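Local structure of probable thioesterase (Thermus thermophilus, 1Z54) at residues M1-Y11 / A67-R78. The protein is a probable thioesterase of the 4-hydroxybenzoyl-CoA thioesterase family that may hydrolyse fatty acyl-CoA. Residues are numbered along the deposited sequence; the frame is centred on the assembly and turned at random.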
ATOM      1  N   MET A   1     -17.132   8.430  20.655  1.00 51.71           N
ATOM      2  CA  MET A   1     -16.901   9.780  20.067  1.00 50.65           C
ATOM      3  C   MET A   1     -15.968  10.629  20.932  1.00 48.89           C
ATOM      4  O   MET A   1     -16.330  11.721  21.374  1.00 49.98           O
ATOM      5  CB  MET A   1     -18.240  10.500  19.877  1.00 51.88           C
ATOM      6  CG  MET A   1     -18.110  11.942  19.405  1.00 53.23           C
ATOM      7  SD  MET A   1     -16.978  12.120  18.019  1.00 53.12           S
ATOM      8  CE  MET A   1     -18.062  12.841  16.774  1.00 53.98           C
ATOM      9  N   GLU A   2     -14.764  10.122  21.180  1.00 45.64           N
ATOM     10  CA  GLU A   2     -13.791  10.854  21.983  1.00 41.65           C
ATOM     11  C   GLU A   2     -12.965  11.763  21.079  1.00 38.09           C
ATOM     12  O   GLU A   2     -13.039  12.986  21.195  1.00 37.85           O
ATOM     13  CB  GLU A   2     -12.877   9.890  22.740  1.00 43.41           C
ATOM     14  CG  GLU A   2     -13.552   9.160  23.889  1.00 44.11           C
ATOM     15  CD  GLU A   2     -13.853  10.069  25.067  1.00 46.10           C
ATOM     16  OE1 GLU A   2     -12.894  10.610  25.658  1.00 47.99           O
ATOM     17  OE2 GLU A   2     -15.042  10.242  25.402  1.00 45.83           O
ATOM     18  N   SER A   3     -12.184  11.176  20.175  1.00 32.90           N
ATOM     19  CA  SER A   3     -11.372  11.982  19.265  1.00 28.44           C
ATOM     20  C   SER A   3     -11.814  11.757  17.825  1.00 25.66           C
ATOM     21  O   SER A   3     -12.319  10.691  17.480  1.00 23.32           O
ATOM     22  CB  SER A   3      -9.891  11.623  19.395  1.00 28.48           C
ATOM     23  OG  SER A   3      -9.596  10.403  18.729  1.00 30.82           O
ATOM     24  N   VAL A   4     -11.623  12.764  16.984  1.00 23.90           N
ATOM     25  CA  VAL A   4     -11.998  12.655  15.583  1.00 23.43           C
ATOM     26  C   VAL A   4     -10.811  12.972  14.679  1.00 22.25           C
ATOM     27  O   VAL A   4     -10.135  13.985  14.850  1.00 22.29           O
ATOM     28  CB  VAL A   4     -13.159  13.607  15.238  1.00 23.32           C
ATOM     29  CG1 VAL A   4     -13.563  13.427  13.781  1.00 23.29           C
ATOM     30  CG2 VAL A   4     -14.339  13.333  16.157  1.00 21.23           C
ATOM     31  N   THR A   5     -10.564  12.096  13.716  1.00 21.58           N
ATOM     32  CA  THR A   5      -9.456  12.275  12.791  1.00 19.79           C
ATOM     33  C   THR A   5      -9.973  12.439  11.374  1.00 20.00           C
ATOM     34  O   THR A   5     -10.636  11.549  10.844  1.00 19.33           O
ATOM     35  CB  THR A   5      -8.514  11.056  12.816  1.00 19.14           C
ATOM     36  OG1 THR A   5      -8.119  10.787  14.166  1.00 19.20           O
ATOM     37  CG2 THR A   5      -7.273  11.320  11.965  1.00 15.95           C
ATOM     38  N   ARG A   6      -9.670  13.576  10.760  1.00 19.63           N
ATOM     39  CA  ARG A   6     -10.102  13.818   9.389  1.00 22.41           C
ATOM     40  C   ARG A   6      -9.060  13.250   8.421  1.00 21.77           C
ATOM     41  O   ARG A   6      -7.860  13.478   8.576  1.00 21.85           O
ATOM     42  CB  ARG A   6     -10.295  15.320   9.147  1.00 25.59           C
ATOM     43  CG  ARG A   6     -11.473  15.912   9.912  1.00 33.62           C
ATOM     44  CD  ARG A   6     -11.632  17.402   9.644  1.00 39.68           C
ATOM     45  NE  ARG A   6     -11.829  17.673   8.223  1.00 47.31           N
ATOM     46  CZ  ARG A   6     -12.079  18.877   7.714  1.00 50.44           C
ATOM     47  NH1 ARG A   6     -12.243  19.021   6.404  1.00 52.32           N
ATOM     48  NH2 ARG A   6     -12.165  19.939   8.513  1.00 51.89           N
ATOM     49  N   ILE A   7      -9.522  12.500   7.427  1.00 19.89           N
ATOM     50  CA  ILE A   7      -8.615  11.898   6.457  1.00 17.63           C
ATOM     51  C   ILE A   7      -9.088  12.135   5.032  1.00 16.13           C
ATOM     52  O   ILE A   7     -10.181  11.711   4.650  1.00 15.58           O
ATOM     53  CB  ILE A   7      -8.482  10.370   6.699  1.00 18.04           C
ATOM     54  CG1 ILE A   7      -7.807  10.110   8.048  1.00 16.28           C
ATOM     55  CG2 ILE A   7      -7.680   9.724   5.579  1.00 15.78           C
ATOM     56  CD1 ILE A   7      -7.647   8.630   8.389  1.00 14.72           C
ATOM     57  N   LYS A   8      -8.268  12.825   4.248  1.00 16.96           N
ATOM     58  CA  LYS A   8      -8.599  13.084   2.852  1.00 18.28           C
ATOM     59  C   LYS A   8      -8.220  11.844   2.039  1.00 17.65           C
ATOM     60  O   LYS A   8      -7.060  11.432   2.030  1.00 16.81           O
ATOM     61  CB  LYS A   8      -7.823  14.296   2.346  1.00 19.32           C
ATOM     62  CG  LYS A   8      -8.126  14.687   0.908  1.00 22.25           C
ATOM     63  CD  LYS A   8      -7.398  15.975   0.548  1.00 25.82           C
ATOM     64  CE  LYS A   8      -7.568  16.343  -0.910  1.00 27.91           C
ATOM     65  NZ  LYS A   8      -7.014  17.706  -1.204  1.00 32.92           N
ATOM     66  N   VAL A   9      -9.203  11.246   1.369  1.00 16.40           N
ATOM     67  CA  VAL A   9      -8.941  10.055   0.570  1.00 17.44           C
ATOM     68  C   VAL A   9      -7.889  10.317  -0.495  1.00 16.84           C
ATOM     69  O   VAL A   9      -7.907  11.347  -1.166  1.00 17.34           O
ATOM     70  CB  VAL A   9     -10.212   9.539  -0.133  1.00 16.25           C
ATOM     71  CG1 VAL A   9      -9.851   8.362  -1.057  1.00 12.66           C
ATOM     72  CG2 VAL A   9     -11.233   9.101   0.906  1.00 17.01           C
ATOM     73  N   ARG A  10      -6.965   9.379  -0.638  1.00 18.48           N
ATOM     74  CA  ARG A  10      -5.916   9.496  -1.637  1.00 19.17           C
ATOM     75  C   ARG A  10      -6.270   8.631  -2.854  1.00 19.90           C
ATOM     76  O   ARG A  10      -6.838   7.545  -2.719  1.00 18.84           O
ATOM     77  CB  ARG A  10      -4.568   9.098  -1.021  1.00 22.02           C
ATOM     78  CG  ARG A  10      -3.779  10.321  -0.527  1.00 25.71           C
ATOM     79  CD  ARG A  10      -3.331  10.275   0.940  1.00 25.11           C
ATOM     80  NE  ARG A  10      -2.319   9.264   1.200  1.00 23.05           N
ATOM     81  CZ  ARG A  10      -1.374   9.362   2.133  1.00 20.79           C
ATOM     82  NH1 ARG A  10      -0.500   8.378   2.296  1.00 13.06           N
ATOM     83  NH2 ARG A  10      -1.281  10.448   2.889  1.00 22.23           N
ATOM     84  N   TYR A  11      -5.953   9.142  -4.041  1.00 19.50           N
ATOM     85  CA  TYR A  11      -6.240   8.458  -5.298  1.00 19.00           C
ATOM     86  C   TYR A  11      -5.735   7.015  -5.274  1.00 18.56           C
ATOM     87  O   TYR A  11      -6.451   6.088  -5.657  1.00 17.22           O
ATOM     88  CB  TYR A  11      -5.583   9.210  -6.459  1.00 19.50           C
ATOM     89  CG  TYR A  11      -6.141   8.850  -7.815  1.00 22.43           C
ATOM     90  CD1 TYR A  11      -7.345   9.399  -8.258  1.00 23.96           C
ATOM     91  CD2 TYR A  11      -5.487   7.934  -8.642  1.00 23.68           C
ATOM     92  CE1 TYR A  11      -7.889   9.046  -9.486  1.00 26.35           C
ATOM     93  CE2 TYR A  11      -6.024   7.570  -9.877  1.00 26.98           C
ATOM     94  CZ  TYR A  11      -7.227   8.129 -10.290  1.00 28.14           C
ATOM     95  OH  TYR A  11      -7.778   7.758 -11.496  1.00 31.22           O
ATOM     96  N   ALA A  67     -16.299   5.084   0.601  1.00 20.09           N
ATOM     97  CA  ALA A  67     -15.648   6.379   0.643  1.00 19.87           C
ATOM     98  C   ALA A  67     -15.086   6.497  -0.771  1.00 19.37           C
ATOM     99  O   ALA A  67     -14.796   5.485  -1.409  1.00 16.94           O
ATOM    100  CB  ALA A  67     -14.518   6.377   1.670  1.00 18.21           C
ATOM    101  N   ARG A  68     -14.943   7.715  -1.272  1.00 20.81           N
ATOM    102  CA  ARG A  68     -14.427   7.900  -2.625  1.00 20.85           C
ATOM    103  C   ARG A  68     -13.369   8.989  -2.730  1.00 20.97           C
ATOM    104  O   ARG A  68     -13.285   9.879  -1.873  1.00 18.69           O
ATOM    105  CB  ARG A  68     -15.567   8.248  -3.585  1.00 23.72           C
ATOM    106  CG  ARG A  68     -16.604   7.165  -3.768  1.00 26.36           C
ATOM    107  CD  ARG A  68     -17.453   7.436  -5.002  1.00 31.95           C
ATOM    108  NE  ARG A  68     -18.401   6.353  -5.256  1.00 36.77           N
ATOM    109  CZ  ARG A  68     -19.498   6.134  -4.535  1.00 37.76           C
ATOM    110  NH1 ARG A  68     -19.799   6.927  -3.515  1.00 40.26           N
ATOM    111  NH2 ARG A  68     -20.290   5.112  -4.827  1.00 39.15           N
ATOM    112  N   PHE A  69     -12.564   8.913  -3.788  1.00 19.05           N
ATOM    113  CA  PHE A  69     -11.550   9.925  -4.027  1.00 18.16           C
ATOM    114  C   PHE A  69     -12.311  11.221  -4.267  1.00 18.85           C
ATOM    115  O   PHE A  69     -13.281  11.250  -5.027  1.00 17.81           O
ATOM    116  CB  PHE A  69     -10.717   9.596  -5.259  1.00 17.93           C
ATOM    117  CG  PHE A  69      -9.775  10.699  -5.650  1.00 19.22           C
ATOM    118  CD1 PHE A  69      -9.953  11.397  -6.841  1.00 17.79           C
ATOM    119  CD2 PHE A  69      -8.723  11.061  -4.805  1.00 17.62           C
ATOM    120  CE1 PHE A  69      -9.095  12.445  -7.189  1.00 20.74           C
ATOM    121  CE2 PHE A  69      -7.862  12.105  -5.138  1.00 18.29           C
ATOM    122  CZ  PHE A  69      -8.046  12.801  -6.332  1.00 19.01           C
ATOM    123  N   GLY A  70     -11.868  12.290  -3.621  1.00 19.34           N
ATOM    124  CA  GLY A  70     -12.542  13.563  -3.755  1.00 20.33           C
ATOM    125  C   GLY A  70     -13.212  13.902  -2.437  1.00 21.83           C
ATOM    126  O   GLY A  70     -13.566  15.056  -2.193  1.00 24.27           O
ATOM    127  N   GLU A  71     -13.375  12.899  -1.578  1.00 21.76           N
ATOM    128  CA  GLU A  71     -14.017  13.098  -0.278  1.00 20.91           C
ATOM    129  C   GLU A  71     -13.030  13.109   0.877  1.00 21.45           C
ATOM    130  O   GLU A  71     -11.866  12.730   0.727  1.00 22.87           O
ATOM    131  CB  GLU A  71     -15.039  11.989  -0.013  1.00 21.12           C
ATOM    132  CG  GLU A  71     -16.148  11.865  -1.045  1.00 22.76           C
ATOM    133  CD  GLU A  71     -16.972  10.596  -0.861  1.00 22.68           C
ATOM    134  OE1 GLU A  71     -18.014  10.453  -1.531  1.00 23.31           O
ATOM    135  OE2 GLU A  71     -16.575   9.734  -0.048  1.00 22.51           O
ATOM    136  N   VAL A  72     -13.517  13.551   2.033  1.00 19.76           N
ATOM    137  CA  VAL A  72     -12.741  13.593   3.264  1.00 18.91           C
ATOM    138  C   VAL A  72     -13.559  12.787   4.264  1.00 18.49           C
ATOM    139  O   VAL A  72     -14.777  12.945   4.337  1.00 18.61           O
ATOM    140  CB  VAL A  72     -12.568  15.037   3.777  1.00 20.36           C
ATOM    141  CG1 VAL A  72     -11.938  15.026   5.153  1.00 20.62           C
ATOM    142  CG2 VAL A  72     -11.688  15.837   2.807  1.00 16.68           C
ATOM    143  N   VAL A  73     -12.914  11.897   5.009  1.00 17.58           N
ATOM    144  CA  VAL A  73     -13.641  11.086   5.979  1.00 17.10           C
ATOM    145  C   VAL A  73     -13.231  11.417   7.395  1.00 19.17           C
ATOM    146  O   VAL A  73     -12.111  11.865   7.648  1.00 20.01           O
ATOM    147  CB  VAL A  73     -13.406   9.566   5.782  1.00 15.17           C
ATOM    148  CG1 VAL A  73     -13.967   9.113   4.462  1.00 14.25           C
ATOM    149  CG2 VAL A  73     -11.916   9.255   5.891  1.00 15.58           C
ATOM    150  N   GLU A  74     -14.158  11.190   8.315  1.00 21.42           N
ATOM    151  CA  GLU A  74     -13.913  11.436   9.725  1.00 22.99           C
ATOM    152  C   GLU A  74     -13.924  10.109  10.453  1.00 22.00           C
ATOM    153  O   GLU A  74     -14.842   9.299  10.284  1.00 21.09           O
ATOM    154  CB  GLU A  74     -14.984  12.364  10.303  1.00 25.74           C
ATOM    155  CG  GLU A  74     -14.842  13.804   9.846  1.00 31.17           C
ATOM    156  CD  GLU A  74     -15.825  14.738  10.528  1.00 35.58           C
ATOM    157  OE1 GLU A  74     -15.655  15.968  10.397  1.00 37.71           O
ATOM    158  OE2 GLU A  74     -16.768  14.245  11.188  1.00 38.52           O
ATOM    159  N   VAL A  75     -12.883   9.883  11.243  1.00 20.76           N
ATOM    160  CA  VAL A  75     -12.764   8.656  12.002  1.00 20.47           C
ATOM    161  C   VAL A  75     -12.828   8.976  13.478  1.00 21.78           C
ATOM    162  O   VAL A  75     -11.968   9.672  14.018  1.00 20.46           O
ATOM    163  CB  VAL A  75     -11.448   7.935  11.710  1.00 20.74           C
ATOM    164  CG1 VAL A  75     -11.424   6.603  12.447  1.00 15.69           C
ATOM    165  CG2 VAL A  75     -11.301   7.725  10.204  1.00 19.67           C
ATOM    166  N   ARG A  76     -13.872   8.470  14.118  1.00 22.01           N
ATOM    167  CA  ARG A  76     -14.087   8.688  15.536  1.00 23.23           C
ATOM    168  C   ARG A  76     -13.547   7.488  16.291  1.00 21.52           C
ATOM    169  O   ARG A  76     -13.930   6.352  16.019  1.00 21.15           O
ATOM    170  CB  ARG A  76     -15.585   8.859  15.800  1.00 24.90           C
ATOM    171  CG  ARG A  76     -16.183  10.047  15.051  1.00 32.72           C
ATOM    172  CD  ARG A  76     -17.705   9.969  14.955  1.00 36.99           C
ATOM    173  NE  ARG A  76     -18.348   9.926  16.265  1.00 42.99           N
ATOM    174  CZ  ARG A  76     -19.668   9.941  16.448  1.00 45.98           C
ATOM    175  NH1 ARG A  76     -20.175   9.899  17.675  1.00 46.09           N
ATOM    176  NH2 ARG A  76     -20.483  10.000  15.402  1.00 45.81           N
ATOM    177  N   THR A  77     -12.650   7.726  17.237  1.00 20.50           N
ATOM    178  CA  THR A  77     -12.102   6.614  17.990  1.00 19.86           C
ATOM    179  C   THR A  77     -12.118   6.811  19.492  1.00 21.03           C
ATOM    180  O   THR A  77     -11.946   7.918  20.006  1.00 20.98           O
ATOM    181  CB  THR A  77     -10.649   6.267  17.541  1.00 19.58           C
ATOM    182  OG1 THR A  77      -9.819   6.066  18.689  1.00 19.74           O
ATOM    183  CG2 THR A  77     -10.070   7.348  16.680  1.00 15.39           C
ATOM    184  N   ARG A  78     -12.356   5.718  20.195  1.00 20.46           N
ATOM    185  CA  ARG A  78     -12.359   5.772  21.637  1.00 24.25           C
ATOM    186  C   ARG A  78     -11.767   4.485  22.158  1.00 22.67           C
ATOM    187  O   ARG A  78     -11.724   3.475  21.451  1.00 22.48           O
ATOM    188  CB  ARG A  78     -13.784   5.965  22.165  1.00 27.74           C
ATOM    189  CG  ARG A  78     -14.668   4.739  22.090  1.00 31.17           C
ATOM    190  CD  ARG A  78     -15.991   5.017  22.790  1.00 37.13           C
ATOM    191  NE  ARG A  78     -16.606   3.787  23.279  1.00 40.17           N
ATOM    192  CZ  ARG A  78     -17.135   2.858  22.495  1.00 41.12           C
ATOM    193  NH1 ARG A  78     -17.133   3.018  21.178  1.00 42.80           N
ATOM    194  NH2 ARG A  78     -17.651   1.761  23.031  1.00 41.97           N
TER
HETATM  195  O   HOH W   1     -10.181  12.795  -1.475  1.00 17.47           O
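Tyr11 turns the edge of its ring to the face of Phe69 in a T-shaped stack, planes at 89° and centroids 5.0 Å apart. Tyr11 CD1 stands over the middle of the Phe69 ring. Tyr11 CB adds a CH-pi contact on that ring. Beside them, Val9 leans on the type II turn from Arg68 to Glu71, with Val9 CG2 3.5 Å from Arg68 O. A water ties this corner, donating to Val9 O and Glu71 O and accepting from Gly70 N. From there strands 3-8 and 72-78 run antiparallel. Ile7, Val73 and Val75 pack tightly on the face turned to helix 24-39, with Ile7 CB 3.7 Å from Val73 CG2. Ile7 N donates a hydrogen bond to Val73 O at 2.7 Å.

The other face, with Val4, Arg6, Val72, Glu74 and Arg76, is looser. Arg6 and Glu74 lie side by side, but Arg6 NE stays 4.7 Å from Glu74 OE1. Met1 lies over the Arg76 guanidinium, but its modelled position is too close and doubtful. Val4 CG2 packs beside Arg76 CG at 3.9 Å. Arg76 NH2 makes a salt bridge with Glu94. An alanine in place of Arg76 would probably leave Glu94 without this partner and Val4 CG2 without its neighbour. The pairing joins the N-terminal strand, outermost in the sheet of this chain, to the antiparallel sheet of the hotdog fold, whose long helix packs against one face.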